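PDB 3CNL: ribosome biogenesis GTPase A from Thermotoga maritima, which binds GTP, probably hydrolyses it, and probably acts in a late step of 50S ribosomal subunit assembly. Local coordinates for residues A[26-31]-A[108-113]. Numbering follows the deposited sequence.
Sequences VEVRDA and PNTGKS. With GNP (phosphoaminophosphonic acid-guanylate ester), chain B.
Thr110 and Val28 carry the one hydrogen bond between the two segments: Thr110 OG1 donates to Val28 O at 2.9 Å, reaching the carbonyl from above its plane. A chi1 of 58° sets OG1 between the backbone N and the carbonyl carbon, turned to strand 24-30, while Thr110 CG2 lies 4.1 Å from Asp30 N. Threonine suits this buried spot because one branch bonds and the other packs; OG1 also makes a weak hydrogen bond with Val107 O. An alanine here would probably deprive Val28 O of this donor and lose the CG2 contact near Asp30 N.

The van der Waals contacts centre on Val28, whose compact branched side chain packs against the loop. Val28 CG1 comes within 3.4 Å of the backbone carbonyl oxygen Thr110 O, which is also hydrogen-bonded by Asn54 ND2. Val28 CB and Lys112 CG form an aliphatic pair at 3.8 Å. Ile104 of the neighbouring strand 101-106 touches both Val28 and Lys112.

Several of the loop's other polar groups bind the nucleotide analogue. Lys112 bends at chi3 and chi4, bringing NZ to GNP O1G (2.8 Å) and to O1B, where its charge would offset that of the phosphates; NZ also bonds Val107 O. The amides of Gly111 and Lys112 converge on O1B, the latter nearly straight at 169°. A CB at Gly111 would be jammed against Thr110 O at these backbone angles and crowded by GNP N7, so glycine suits the place. Ser113 binds GNP O2B through N and OG, with Ser113 OG at 2.8 Å. This strand-loop-helix phosphate cradle is the P-loop (Walker A motif) of a circularly permuted GTPase, here braced against the adjacent parallel strand.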
loop_
_atom_site.group_PDB
_atom_site.type_symbol
_atom_site.label_atom_id
_atom_site.label_comp_id
_atom_site.label_asym_id
_atom_site.label_seq_id
_atom_site.Cartn_x
_atom_site.Cartn_y
_atom_site.Cartn_z
ATOM N N VAL A 26 4.082 7.673 -10.914
ATOM C CA VAL A 26 2.856 7.044 -10.413
ATOM C C VAL A 26 3.146 6.527 -8.999
ATOM O O VAL A 26 3.935 5.581 -8.792
ATOM C CB VAL A 26 2.372 5.906 -11.340
ATOM C CG1 VAL A 26 1.117 5.220 -10.758
ATOM C CG2 VAL A 26 2.083 6.442 -12.753
ATOM N N GLU A 27 2.551 7.208 -8.029
ATOM C CA GLU A 27 2.689 6.844 -6.628
ATOM C C GLU A 27 1.608 5.814 -6.281
ATOM O O GLU A 27 0.409 6.119 -6.240
ATOM C CB GLU A 27 2.600 8.107 -5.777
ATOM C CG GLU A 27 2.903 7.935 -4.310
ATOM C CD GLU A 27 2.608 9.207 -3.531
ATOM O OE1 GLU A 27 3.175 9.381 -2.450
ATOM O OE2 GLU A 27 1.783 10.037 -3.990
ATOM N N VAL A 28 2.050 4.583 -6.061
ATOM C CA VAL A 28 1.145 3.481 -5.756
ATOM C C VAL A 28 0.936 3.376 -4.230
ATOM O O VAL A 28 1.832 2.942 -3.480
ATOM C CB VAL A 28 1.616 2.158 -6.394
ATOM C CG1 VAL A 28 0.628 0.985 -6.077
ATOM C CG2 VAL A 28 1.806 2.315 -7.912
ATOM N N ARG A 29 -0.260 3.787 -3.803
ATOM C CA ARG A 29 -0.662 3.785 -2.405
ATOM C C ARG A 29 -1.731 2.723 -2.221
ATOM O O ARG A 29 -2.329 2.292 -3.198
ATOM C CB ARG A 29 -1.250 5.145 -2.034
ATOM C CG ARG A 29 -0.320 6.361 -2.286
ATOM C CD ARG A 29 -0.847 7.559 -1.534
ATOM N NE ARG A 29 -0.139 8.769 -1.905
ATOM C CZ ARG A 29 -0.335 9.964 -1.367
ATOM N NH1 ARG A 29 -1.230 10.133 -0.396
ATOM N NH2 ARG A 29 0.381 10.996 -1.796
ATOM N N ASP A 30 -1.959 2.307 -0.981
ATOM C CA ASP A 30 -3.070 1.418 -0.628
ATOM C C ASP A 30 -4.234 2.359 -0.288
ATOM O O ASP A 30 -4.070 3.277 0.508
ATOM C CB ASP A 30 -2.668 0.515 0.564
ATOM C CG ASP A 30 -3.675 -0.606 0.839
ATOM O OD1 ASP A 30 -4.875 -0.313 0.923
ATOM O OD2 ASP A 30 -3.273 -1.786 1.004
ATOM N N ALA A 31 -5.392 2.160 -0.925
ATOM C CA ALA A 31 -6.593 2.972 -0.674
ATOM C C ALA A 31 -7.108 2.845 0.751
ATOM O O ALA A 31 -7.854 3.705 1.238
ATOM C CB ALA A 31 -7.713 2.565 -1.653
ATOM N N PRO A 108 6.672 -0.682 0.338
ATOM C CA PRO A 108 6.490 -2.091 0.047
ATOM C C PRO A 108 5.029 -2.545 0.057
ATOM O O PRO A 108 4.224 -2.025 0.842
ATOM C CB PRO A 108 7.262 -2.773 1.183
ATOM C CG PRO A 108 8.300 -1.778 1.597
ATOM C CD PRO A 108 7.621 -0.459 1.454
ATOM N N ASN A 109 4.711 -3.474 -0.845
ATOM C CA ASN A 109 3.477 -4.284 -0.837
ATOM C C ASN A 109 2.234 -3.659 -1.449
ATOM O O ASN A 109 1.183 -4.311 -1.512
ATOM C CB ASN A 109 3.140 -4.788 0.592
ATOM C CG ASN A 109 2.262 -6.007 0.572
ATOM O OD1 ASN A 109 2.589 -6.969 -0.095
ATOM N ND2 ASN A 109 1.116 -5.965 1.280
ATOM N N THR A 110 2.340 -2.426 -1.929
ATOM C CA THR A 110 1.139 -1.665 -2.371
ATOM C C THR A 110 0.614 -2.069 -3.744
ATOM O O THR A 110 -0.439 -1.595 -4.153
ATOM C CB THR A 110 1.391 -0.173 -2.420
ATOM O OG1 THR A 110 2.492 0.081 -3.310
ATOM C CG2 THR A 110 1.711 0.371 -1.023
ATOM N N GLY A 111 1.359 -2.913 -4.460
ATOM C CA GLY A 111 0.881 -3.470 -5.740
ATOM C C GLY A 111 1.663 -3.059 -6.989
ATOM O O GLY A 111 1.140 -3.159 -8.103
ATOM N N LYS A 112 2.915 -2.637 -6.809
ATOM C CA LYS A 112 3.693 -2.009 -7.883
ATOM C C LYS A 112 4.097 -2.979 -8.988
ATOM O O LYS A 112 4.011 -2.635 -10.177
ATOM C CB LYS A 112 4.921 -1.301 -7.308
ATOM C CG LYS A 112 4.576 -0.265 -6.231
ATOM C CD LYS A 112 5.814 0.391 -5.603
ATOM C CE LYS A 112 6.722 -0.605 -4.912
ATOM N NZ LYS A 112 6.004 -1.343 -3.839
ATOM N N SER A 113 4.526 -4.184 -8.598
ATOM C CA SER A 113 4.926 -5.229 -9.547
ATOM C C SER A 113 3.732 -5.715 -10.363
ATOM O O SER A 113 3.835 -5.927 -11.573
ATOM C CB SER A 113 5.550 -6.405 -8.810
ATOM O OG SER A 113 6.738 -5.983 -8.165
HETATM P PG GNP B . 7.042 -4.894 -2.997
HETATM O O1G GNP B . 7.611 -3.566 -3.442
HETATM O O2G GNP B . 6.960 -5.007 -1.486
HETATM O O3G GNP B . 7.831 -6.007 -3.678
HETATM N N3B GNP B . 5.576 -5.266 -3.470
HETATM P PB GNP B . 4.720 -4.614 -4.623
HETATM O O1B GNP B . 4.435 -3.183 -4.304
HETATM O O2B GNP B . 5.413 -4.871 -5.921
HETATM O O3A GNP B . 3.387 -5.388 -4.602
HETATM P PA GNP B . 2.947 -6.662 -5.387
HETATM O O1A GNP B . 2.445 -6.302 -6.724
HETATM O O2A GNP B . 3.953 -7.735 -5.327
HETATM O "O5'" GNP B . 1.686 -7.124 -4.600
HETATM C "C5'" GNP B . 1.715 -7.413 -3.194
HETATM C "C4'" GNP B . 0.505 -8.281 -2.865
HETATM O "O4'" GNP B . -0.742 -7.558 -3.080
HETATM C "C3'" GNP B . 0.346 -9.552 -3.681
HETATM O "O3'" GNP B . -0.193 -10.557 -2.836
HETATM C "C2'" GNP B . -0.675 -9.145 -4.732
HETATM O "O2'" GNP B . -1.357 -10.275 -5.223
HETATM C "C1'" GNP B . -1.619 -8.258 -3.930
HETATM N N9 GNP B . -2.309 -7.230 -4.705
HETATM C C8 GNP B . -1.730 -6.369 -5.615
HETATM N N7 GNP B . -2.592 -5.527 -6.136
HETATM C C5 GNP B . -3.817 -5.875 -5.527
HETATM C C6 GNP B . -5.123 -5.331 -5.671
HETATM O O6 GNP B . -5.494 -4.398 -6.406
HETATM N N1 GNP B . -6.065 -5.975 -4.848
HETATM C C2 GNP B . -5.778 -7.023 -3.988
HETATM N N2 GNP B . -6.802 -7.533 -3.270
HETATM N N3 GNP B . -4.568 -7.533 -3.834
HETATM C C4 GNP B . -3.645 -6.918 -4.637
#